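Local coordinates for probable disease resistance protein At5g66900 (Arabidopsis thaliana, PDB 7L7W) that serves as a helper immune receptor in plant defence, where its RPW8-type four-helix domain probably forms a calcium-permeable, nonselective cation channel linked to cell death, at residues S46-L51 against K109-F114; K25-E30 against R81-V86; D59-E64 against L121-N126. The protein carries 2 engineered substitutions. All coordinates share one frame; numbering follows the deposited sequence.

Interaction 1 (S46-L51 against K109-F114); sequences STMEIL and KDMLKF
Met111 on helix 97-114 is the side chain around which Thr47, Met48 and Leu51 of helix 38-60 gather. Its CB lies 3.5 Å from Thr47 CG2. One atom further, CG reaches Leu51 CD2 at 4.0 Å, the two side chains standing at about a right angle. The sulfur SD then meets Met48 CG at 3.5 Å, and the terminal CE passes over the same Met48 CG at 3.9 Å. This reach follows from the torsions: CG stands beside the backbone N (chi1 -83°), and the chain beyond it is extended, which carries SD and CE away from their own helix. Leu112 supplies the flank, its CD2 3.6 Å from Thr47 CG2. Thr47 OG1 also borders Leu112 CD2, but its polar partner is Asn108 OD1. Toward the C-terminal ends of both segments, Leu51 CD1 leans obliquely on Phe114 CD2, at 3.9 Å. The segment axes approach to 9.4 Å and run nearly parallel, 23° apart. Met48, Leu51 and Met111 are buried in the four-helix bundle, whereas Leu112 and Ile50 reach toward the surface; helix 20-32 adjoins through Leu24 and Val27, which touch Met48, and helix 70-88 through Ala82, which touches Met111.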
loop_
_atom_site.group_PDB
_atom_site.type_symbol
_atom_site.label_atom_id
_atom_site.label_comp_id
_atom_site.label_asym_id
_atom_site.label_seq_id
_atom_site.Cartn_x
_atom_site.Cartn_y
_atom_site.Cartn_z
ATOM N N SER A 46 -18.369 -13.656 2.446
ATOM C CA SER A 46 -19.684 -13.669 3.081
ATOM C C SER A 46 -20.785 -13.667 2.026
ATOM O O SER A 46 -21.746 -14.453 2.105
ATOM C CB SER A 46 -19.850 -12.483 4.023
ATOM O OG SER A 46 -20.570 -11.450 3.375
ATOM N N THR A 47 -20.664 -12.789 1.021
ATOM C CA THR A 47 -21.655 -12.803 -0.047
ATOM C C THR A 47 -21.678 -14.145 -0.773
ATOM O O THR A 47 -22.751 -14.699 -1.033
ATOM C CB THR A 47 -21.402 -11.671 -1.029
ATOM O OG1 THR A 47 -21.905 -10.453 -0.470
ATOM C CG2 THR A 47 -22.112 -11.946 -2.350
ATOM N N MET A 48 -20.503 -14.696 -1.071
ATOM C CA MET A 48 -20.441 -15.964 -1.791
ATOM C C MET A 48 -20.987 -17.123 -0.956
ATOM O O MET A 48 -21.521 -18.086 -1.512
ATOM C CB MET A 48 -18.998 -16.251 -2.226
ATOM C CG MET A 48 -18.512 -15.373 -3.391
ATOM S SD MET A 48 -16.877 -15.815 -4.071
ATOM C CE MET A 48 -15.770 -15.505 -2.684
ATOM N N GLU A 49 -20.883 -17.049 0.366
ATOM C CA GLU A 49 -21.431 -18.108 1.196
ATOM C C GLU A 49 -22.942 -17.992 1.308
ATOM O O GLU A 49 -23.620 -19.014 1.477
ATOM C CB GLU A 49 -20.748 -18.099 2.566
ATOM C CG GLU A 49 -19.362 -18.751 2.496
ATOM C CD GLU A 49 -18.599 -18.761 3.816
ATOM O OE1 GLU A 49 -18.640 -17.747 4.566
ATOM O OE2 GLU A 49 -17.926 -19.787 4.085
ATOM N N ILE A 50 -23.478 -16.770 1.205
ATOM C CA ILE A 50 -24.923 -16.606 1.019
ATOM C C ILE A 50 -25.366 -17.237 -0.299
ATOM O O ILE A 50 -26.378 -17.945 -0.371
ATOM C CB ILE A 50 -25.311 -15.119 1.048
ATOM C CG1 ILE A 50 -25.093 -14.501 2.421
ATOM C CG2 ILE A 50 -26.750 -14.930 0.559
ATOM C CD1 ILE A 50 -25.145 -12.973 2.364
ATOM N N LEU A 51 -24.637 -16.939 -1.375
ATOM C CA LEU A 51 -25.029 -17.419 -2.695
ATOM C C LEU A 51 -24.835 -18.928 -2.857
ATOM O O LEU A 51 -25.482 -19.532 -3.717
ATOM C CB LEU A 51 -24.242 -16.652 -3.760
ATOM C CG LEU A 51 -24.182 -17.182 -5.194
ATOM C CD1 LEU A 51 -25.449 -16.788 -5.961
ATOM C CD2 LEU A 51 -22.923 -16.688 -5.909
ATOM N N LYS A 109 -21.818 -6.841 -5.390
ATOM C CA LYS A 109 -23.191 -6.370 -5.538
ATOM C C LYS A 109 -23.947 -7.278 -6.499
ATOM O O LYS A 109 -25.063 -7.721 -6.193
ATOM C CB LYS A 109 -23.239 -4.904 -5.995
ATOM C CG LYS A 109 -24.680 -4.382 -6.263
ATOM C CD LYS A 109 -25.704 -5.035 -5.276
ATOM C CE LYS A 109 -27.180 -4.733 -5.541
ATOM N NZ LYS A 109 -28.010 -5.766 -4.845
ATOM N N ASP A 110 -23.304 -7.653 -7.607
ATOM C CA ASP A 110 -23.980 -8.475 -8.601
ATOM C C ASP A 110 -24.430 -9.788 -7.974
ATOM O O ASP A 110 -25.608 -10.173 -8.085
ATOM C CB ASP A 110 -23.054 -8.698 -9.797
ATOM C CG ASP A 110 -22.804 -7.410 -10.591
ATOM O OD1 ASP A 110 -23.380 -6.361 -10.222
ATOM O OD2 ASP A 110 -22.021 -7.436 -11.571
ATOM N N MET A 111 -23.530 -10.430 -7.215
ATOM C CA MET A 111 -23.876 -11.708 -6.611
ATOM C C MET A 111 -25.094 -11.548 -5.721
ATOM O O MET A 111 -26.058 -12.321 -5.823
ATOM C CB MET A 111 -22.690 -12.264 -5.826
ATOM C CG MET A 111 -21.693 -13.008 -6.689
ATOM S SD MET A 111 -20.196 -13.485 -5.808
ATOM C CE MET A 111 -19.385 -14.496 -7.050
ATOM N N LEU A 112 -25.114 -10.478 -4.924
ATOM C CA LEU A 112 -26.237 -10.278 -4.024
ATOM C C LEU A 112 -27.539 -10.131 -4.801
ATOM O O LEU A 112 -28.544 -10.766 -4.456
ATOM C CB LEU A 112 -25.992 -9.067 -3.128
ATOM C CG LEU A 112 -24.984 -9.354 -2.013
ATOM C CD1 LEU A 112 -24.924 -8.201 -1.036
ATOM C CD2 LEU A 112 -25.293 -10.658 -1.291
ATOM N N LYS A 113 -27.533 -9.341 -5.882
ATOM C CA LYS A 113 -28.785 -9.185 -6.616
ATOM C C LYS A 113 -29.229 -10.515 -7.207
ATOM O O LYS A 113 -30.425 -10.828 -7.211
ATOM C CB LYS A 113 -28.665 -8.128 -7.715
ATOM C CG LYS A 113 -30.028 -7.807 -8.342
ATOM C CD LYS A 113 -29.935 -7.458 -9.827
ATOM C CE LYS A 113 -29.400 -8.630 -10.656
ATOM N NZ LYS A 113 -30.464 -9.359 -11.416
ATOM N N PHE A 114 -28.274 -11.336 -7.633
ATOM C CA PHE A 114 -28.626 -12.634 -8.174
ATOM C C PHE A 114 -29.327 -13.500 -7.138
ATOM O O PHE A 114 -30.170 -14.327 -7.492
ATOM C CB PHE A 114 -27.381 -13.333 -8.694
ATOM C CG PHE A 114 -27.685 -14.562 -9.456
ATOM C CD1 PHE A 114 -27.812 -14.513 -10.835
ATOM C CD2 PHE A 114 -27.887 -15.771 -8.798
ATOM C CE1 PHE A 114 -28.126 -15.658 -11.554
ATOM C CE2 PHE A 114 -28.210 -16.925 -9.509
ATOM C CZ PHE A 114 -28.326 -16.868 -10.893
#

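Interaction 2 (K25-E30 against R81-V86); sequences KVVIDE and RADVAV. With NI (nickel (II) ion), chain B.
Val27 and Asp83 bring their CA atoms to 5.5 Å where the segments of helices 20-32 and 70-88 run in the same sense, their axes 9.6 Å apart and inclined at 30°. Val27 points toward the partner helix and spreads its two methyl groups over different residues. CG1, anti to the backbone N (chi1 178°), rests on Ala82 CB at 3.8 Å, while CG2 lies 3.7 Å from Asp83 CB and beside the start of its carboxylate. A turn later, Val86 CG1 packs on Glu30 CB at 3.5 Å. The Glu30 chain bends at chi2 (-58°), so that only its aliphatic base faces Val86 and its carboxylate turns away to a salt bridge with Lys33. Asp83 is likewise divided in its roles: CB serves the packing, and OD2 binds nickel at 2.1 Å, a site to which Glu80 also contributes. Ala82 also touches Ile107, and Val86 touches Leu40 of helix 38-60. The contacts between the segments are thus mainly van der Waals contacts of methyl and methylene groups, with no salt bridge between them; the carboxylates of Glu30 and Asp83 have their polar partners elsewhere, in Lys33 and the nickel. The metal joins carboxylates within helix 70-88 and does not bridge to 25-30; binding it would be expected to offset some of the negative charge of Asp83 and Glu80.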
loop_
_atom_site.group_PDB
_atom_site.type_symbol
_atom_site.label_atom_id
_atom_site.label_comp_id
_atom_site.label_asym_id
_atom_site.label_seq_id
_atom_site.Cartn_x
_atom_site.Cartn_y
_atom_site.Cartn_z
ATOM N N LYS A 25 -17.343 -23.020 -4.778
ATOM C CA LYS A 25 -16.567 -23.431 -3.621
ATOM C C LYS A 25 -15.081 -23.219 -3.862
ATOM O O LYS A 25 -14.339 -22.867 -2.928
ATOM C CB LYS A 25 -16.853 -24.896 -3.280
ATOM C CG LYS A 25 -16.213 -25.384 -1.968
ATOM C CD LYS A 25 -17.158 -25.225 -0.776
ATOM C CE LYS A 25 -16.387 -25.029 0.521
ATOM N NZ LYS A 25 -17.304 -24.522 1.578
ATOM N N VAL A 26 -14.628 -23.416 -5.105
ATOM C CA VAL A 26 -13.218 -23.151 -5.392
ATOM C C VAL A 26 -12.889 -21.686 -5.117
ATOM O O VAL A 26 -11.888 -21.360 -4.460
ATOM C CB VAL A 26 -12.867 -23.527 -6.840
ATOM C CG1 VAL A 26 -11.489 -22.963 -7.187
ATOM C CG2 VAL A 26 -12.899 -25.027 -7.033
ATOM N N VAL A 27 -13.737 -20.785 -5.617
ATOM C CA VAL A 27 -13.485 -19.356 -5.477
ATOM C C VAL A 27 -13.528 -18.948 -4.004
ATOM O O VAL A 27 -12.759 -18.079 -3.562
ATOM C CB VAL A 27 -14.488 -18.566 -6.345
ATOM C CG1 VAL A 27 -14.296 -17.051 -6.201
ATOM C CG2 VAL A 27 -14.335 -18.964 -7.815
ATOM N N ILE A 28 -14.399 -19.591 -3.216
ATOM C CA ILE A 28 -14.454 -19.279 -1.791
ATOM C C ILE A 28 -13.171 -19.720 -1.108
ATOM O O ILE A 28 -12.547 -18.949 -0.359
ATOM C CB ILE A 28 -15.683 -19.917 -1.125
ATOM C CG1 ILE A 28 -16.961 -19.334 -1.702
ATOM C CG2 ILE A 28 -15.679 -19.629 0.366
ATOM C CD1 ILE A 28 -18.207 -20.076 -1.216
ATOM N N ASP A 29 -12.736 -20.955 -1.363
ATOM C CA ASP A 29 -11.551 -21.463 -0.684
ATOM C C ASP A 29 -10.308 -20.681 -1.071
ATOM O O ASP A 29 -9.378 -20.562 -0.263
ATOM C CB ASP A 29 -11.366 -22.947 -0.988
ATOM C CG ASP A 29 -12.562 -23.781 -0.559
ATOM O OD1 ASP A 29 -13.156 -23.473 0.505
ATOM O OD2 ASP A 29 -12.913 -24.726 -1.303
ATOM N N GLU A 30 -10.272 -20.137 -2.290
ATOM C CA GLU A 30 -9.147 -19.300 -2.689
ATOM C C GLU A 30 -9.230 -17.912 -2.065
ATOM O O GLU A 30 -8.201 -17.346 -1.688
ATOM C CB GLU A 30 -9.051 -19.178 -4.212
ATOM C CG GLU A 30 -8.597 -20.437 -4.932
ATOM C CD GLU A 30 -7.241 -20.959 -4.485
ATOM O OE1 GLU A 30 -6.411 -20.182 -3.933
ATOM O OE2 GLU A 30 -7.014 -22.176 -4.676
ATOM N N ARG A 81 -15.964 -13.841 -13.007
ATOM C CA ARG A 81 -15.274 -12.604 -12.642
ATOM C C ARG A 81 -14.679 -12.700 -11.237
ATOM O O ARG A 81 -13.537 -12.276 -11.007
ATOM C CB ARG A 81 -16.226 -11.422 -12.751
ATOM C CG ARG A 81 -16.553 -11.082 -14.210
ATOM C CD ARG A 81 -17.896 -10.403 -14.336
ATOM N NE ARG A 81 -17.990 -9.274 -13.418
ATOM C CZ ARG A 81 -19.135 -8.788 -12.941
ATOM N NH1 ARG A 81 -20.300 -9.346 -13.291
ATOM N NH2 ARG A 81 -19.111 -7.750 -12.103
ATOM N N ALA A 82 -15.427 -13.275 -10.283
ATOM C CA ALA A 82 -14.831 -13.487 -8.965
ATOM C C ALA A 82 -13.591 -14.369 -9.069
ATOM O O ALA A 82 -12.566 -14.087 -8.437
ATOM C CB ALA A 82 -15.842 -14.088 -7.991
ATOM N N ASP A 83 -13.656 -15.427 -9.880
ATOM C CA ASP A 83 -12.523 -16.340 -10.008
ATOM C C ASP A 83 -11.296 -15.610 -10.543
ATOM O O ASP A 83 -10.203 -15.690 -9.963
ATOM C CB ASP A 83 -12.916 -17.510 -10.917
ATOM C CG ASP A 83 -11.959 -18.696 -10.825
ATOM O OD1 ASP A 83 -10.976 -18.623 -10.073
ATOM O OD2 ASP A 83 -12.204 -19.721 -11.503
ATOM N N VAL A 84 -11.464 -14.873 -11.640
ATOM C CA VAL A 84 -10.343 -14.167 -12.250
ATOM C C VAL A 84 -9.751 -13.150 -11.281
ATOM O O VAL A 84 -8.518 -13.038 -11.145
ATOM C CB VAL A 84 -10.806 -13.502 -13.557
ATOM C CG1 VAL A 84 -9.836 -12.434 -13.983
ATOM C CG2 VAL A 84 -10.966 -14.557 -14.643
ATOM N N ALA A 85 -10.616 -12.393 -10.593
ATOM C CA ALA A 85 -10.138 -11.377 -9.663
ATOM C C ALA A 85 -9.347 -12.007 -8.524
ATOM O O ALA A 85 -8.267 -11.517 -8.150
ATOM C CB ALA A 85 -11.323 -10.569 -9.128
ATOM N N VAL A 86 -9.854 -13.113 -7.977
ATOM C CA VAL A 86 -9.159 -13.778 -6.883
ATOM C C VAL A 86 -7.808 -14.294 -7.347
ATOM O O VAL A 86 -6.809 -14.205 -6.624
ATOM C CB VAL A 86 -10.031 -14.910 -6.314
ATOM C CG1 VAL A 86 -9.170 -15.947 -5.630
ATOM C CG2 VAL A 86 -11.049 -14.346 -5.343
HETATM NI NI NI B . -12.326 -19.568 -13.559
#

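Interaction 3 (D59-E64 against L121-N126); sequences DSMQKE and LLQHRN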
loop_
_atom_site.group_PDB
_atom_site.type_symbol
_atom_site.label_atom_id
_atom_site.label_comp_id
_atom_site.label_asym_id
_atom_site.label_seq_id
_atom_site.Cartn_x
_atom_site.Cartn_y
_atom_site.Cartn_z
ATOM N N ASP A 59 -27.926 -26.507 -9.081
ATOM C CA ASP A 59 -27.321 -27.724 -9.623
ATOM C C ASP A 59 -28.183 -28.957 -9.392
ATOM O O ASP A 59 -28.122 -29.904 -10.179
ATOM C CB ASP A 59 -25.931 -27.959 -9.034
ATOM C CG ASP A 59 -24.912 -26.911 -9.470
ATOM O OD1 ASP A 59 -25.117 -25.695 -9.264
ATOM O OD2 ASP A 59 -23.863 -27.311 -10.019
ATOM N N SER A 60 -28.928 -29.004 -8.288
ATOM C CA SER A 60 -29.801 -30.149 -8.066
ATOM C C SER A 60 -30.925 -30.179 -9.086
ATOM O O SER A 60 -31.433 -31.252 -9.406
ATOM C CB SER A 60 -30.366 -30.122 -6.647
ATOM O OG SER A 60 -31.279 -29.061 -6.500
ATOM N N MET A 61 -31.305 -29.019 -9.625
ATOM C CA MET A 61 -32.372 -28.911 -10.608
ATOM C C MET A 61 -31.868 -28.965 -12.036
ATOM O O MET A 61 -32.430 -28.291 -12.904
ATOM C CB MET A 61 -33.150 -27.619 -10.396
ATOM C CG MET A 61 -33.768 -27.465 -9.035
ATOM S SD MET A 61 -34.531 -25.832 -8.905
ATOM C CE MET A 61 -35.489 -25.769 -10.418
ATOM N N GLN A 62 -30.841 -29.765 -12.316
ATOM C CA GLN A 62 -30.231 -29.726 -13.642
ATOM C C GLN A 62 -31.176 -30.205 -14.737
ATOM O O GLN A 62 -30.987 -29.845 -15.907
ATOM C CB GLN A 62 -28.948 -30.556 -13.648
ATOM C CG GLN A 62 -27.921 -30.123 -14.693
ATOM C CD GLN A 62 -26.558 -30.775 -14.479
ATOM O OE1 GLN A 62 -26.167 -31.086 -13.344
ATOM N NE2 GLN A 62 -25.826 -30.982 -15.574
ATOM N N LYS A 63 -32.192 -30.998 -14.384
ATOM C CA LYS A 63 -33.180 -31.443 -15.365
ATOM C C LYS A 63 -34.200 -30.345 -15.677
ATOM O O LYS A 63 -34.406 -29.986 -16.843
ATOM C CB LYS A 63 -33.884 -32.710 -14.864
ATOM C CG LYS A 63 -34.888 -33.279 -15.870
ATOM C CD LYS A 63 -34.554 -34.714 -16.269
ATOM C CE LYS A 63 -35.664 -35.329 -17.107
ATOM N NZ LYS A 63 -36.909 -35.533 -16.319
ATOM N N GLU A 64 -34.847 -29.804 -14.639
ATOM C CA GLU A 64 -35.898 -28.804 -14.805
ATOM C C GLU A 64 -35.399 -27.502 -15.412
ATOM O O GLU A 64 -36.194 -26.771 -16.015
ATOM C CB GLU A 64 -36.555 -28.506 -13.458
ATOM C CG GLU A 64 -37.221 -29.709 -12.823
ATOM C CD GLU A 64 -36.269 -30.516 -11.951
ATOM O OE1 GLU A 64 -35.157 -30.838 -12.427
ATOM O OE2 GLU A 64 -36.632 -30.836 -10.793
ATOM N N LEU A 121 -40.010 -19.375 -11.350
ATOM C CA LEU A 121 -40.258 -18.739 -12.639
ATOM C C LEU A 121 -39.231 -19.162 -13.672
ATOM O O LEU A 121 -39.547 -19.249 -14.863
ATOM C CB LEU A 121 -40.265 -17.225 -12.495
ATOM C CG LEU A 121 -41.667 -16.621 -12.514
ATOM C CD1 LEU A 121 -42.298 -16.716 -13.924
ATOM C CD2 LEU A 121 -42.544 -17.291 -11.462
ATOM N N LEU A 122 -38.013 -19.461 -13.230
ATOM C CA LEU A 122 -36.971 -19.924 -14.138
ATOM C C LEU A 122 -37.352 -21.256 -14.766
ATOM O O LEU A 122 -37.425 -21.387 -15.999
ATOM C CB LEU A 122 -35.649 -20.048 -13.382
ATOM C CG LEU A 122 -34.394 -19.695 -14.162
ATOM C CD1 LEU A 122 -34.461 -18.242 -14.597
ATOM C CD2 LEU A 122 -33.172 -19.977 -13.293
ATOM N N GLN A 123 -37.612 -22.264 -13.924
ATOM C CA GLN A 123 -37.986 -23.565 -14.469
ATOM C C GLN A 123 -39.343 -23.508 -15.164
ATOM O O GLN A 123 -39.567 -24.248 -16.127
ATOM C CB GLN A 123 -37.946 -24.641 -13.376
ATOM C CG GLN A 123 -39.218 -24.895 -12.609
ATOM C CD GLN A 123 -39.193 -26.264 -11.942
ATOM O OE1 GLN A 123 -39.294 -27.289 -12.613
ATOM N NE2 GLN A 123 -39.023 -26.286 -10.623
ATOM N N HIS A 124 -40.236 -22.606 -14.740
ATOM C CA HIS A 124 -41.479 -22.414 -15.473
ATOM C C HIS A 124 -41.200 -21.982 -16.901
ATOM O O HIS A 124 -41.668 -22.618 -17.855
ATOM C CB HIS A 124 -42.365 -21.382 -14.774
ATOM C CG HIS A 124 -43.513 -20.909 -15.617
ATOM N ND1 HIS A 124 -44.602 -21.706 -15.907
ATOM C CD2 HIS A 124 -43.731 -19.728 -16.247
ATOM C CE1 HIS A 124 -45.443 -21.033 -16.675
ATOM N NE2 HIS A 124 -44.940 -19.828 -16.892
ATOM N N ARG A 125 -40.432 -20.897 -17.072
ATOM C CA ARG A 125 -40.119 -20.428 -18.419
ATOM C C ARG A 125 -39.355 -21.480 -19.204
ATOM O O ARG A 125 -39.345 -21.431 -20.440
ATOM C CB ARG A 125 -39.332 -19.112 -18.368
ATOM C CG ARG A 125 -40.154 -17.928 -17.855
ATOM C CD ARG A 125 -39.485 -16.573 -18.093
ATOM N NE ARG A 125 -38.206 -16.436 -17.391
ATOM C CZ ARG A 125 -38.071 -15.952 -16.155
ATOM N NH1 ARG A 125 -39.142 -15.565 -15.468
ATOM N NH2 ARG A 125 -36.868 -15.866 -15.588
ATOM N N ASN A 126 -38.740 -22.451 -18.519
ATOM C CA ASN A 126 -38.091 -23.541 -19.245
ATOM C C ASN A 126 -39.023 -24.699 -19.628
ATOM O O ASN A 126 -38.745 -25.397 -20.612
ATOM C CB ASN A 126 -36.923 -24.103 -18.436
ATOM C CG ASN A 126 -36.042 -25.009 -19.265
ATOM O OD1 ASN A 126 -35.617 -24.635 -20.359
ATOM N ND2 ASN A 126 -35.783 -26.217 -18.764
#
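Polar and lying at the surface, this contact joins Asn126 and Gln123 of the C-terminal helix 119-127 to Glu64 and Met61, just beyond the end of helix 38-60. The centre of the contact is about 18 Å from the centre of the chain. The defining bond runs from Asn126 ND2 to the backbone oxygen Glu64 O, 2.8 Å long with an N-H...O angle of 159°. The bond leaves Asn126 close to the plane of its own amide, but it reaches the carbonyl from above, 50° out of the carbonyl plane. Asn126 can present its amide this way because CG is set anti to the backbone N (chi1 -167°), which sends the group across toward 59-64. Met61 is the first residue to leave helical geometry after helix 38-60, and the three residues from Gln62 to Glu64 keep helical backbone angles without the regular bonds, which is consistent with a carbonyl that can accept a side-chain bond. The segment thus belongs to the connection leading on to helix 70-88 of the four-helix bundle. Gln123 fills the adjoining position. Its side chain lies alongside that of Glu64, pointing the same way, with its CD 3.8 Å from Glu64 CB, while its amide and the Glu64 carboxylate are turned steeply against each other. Met61 crosses Gln123 at about a right angle and brings only its terminal methyl to it, CE lying 3.6 Å from Gln123 NE2 and 4.0 Å from Gln123 CB. Leu122 packs on Leu72 and Glu71 of helix 70-88, and Arg125 forms a salt bridge with Glu71.

How the interactions relate
From the N terminus the chain passes through 25-30, 46-51 and 59-64 before any loop closes. Interaction 2 closes the first at 81-86, joining helices 20-32 and 70-88. Interaction 1 follows at 109-114, joining helices 38-60 and 97-114, and interaction 3 comes last at 121-126. Every pair of loops crosses and none nests. Interactions 1 and 2 adjoin, with centres about 13 Å apart: Met48 SD packs on Val27 CG1, Met111 CE on Ala82 CB, and Asp110 forms a salt bridge with Arg81, which unites all four bundle helices. Interaction 3 touches neither; it joins helix 119-127 to the residues that follow the C-terminal end of helix 38-60, on the opposite side of the chain's centre from interaction 2.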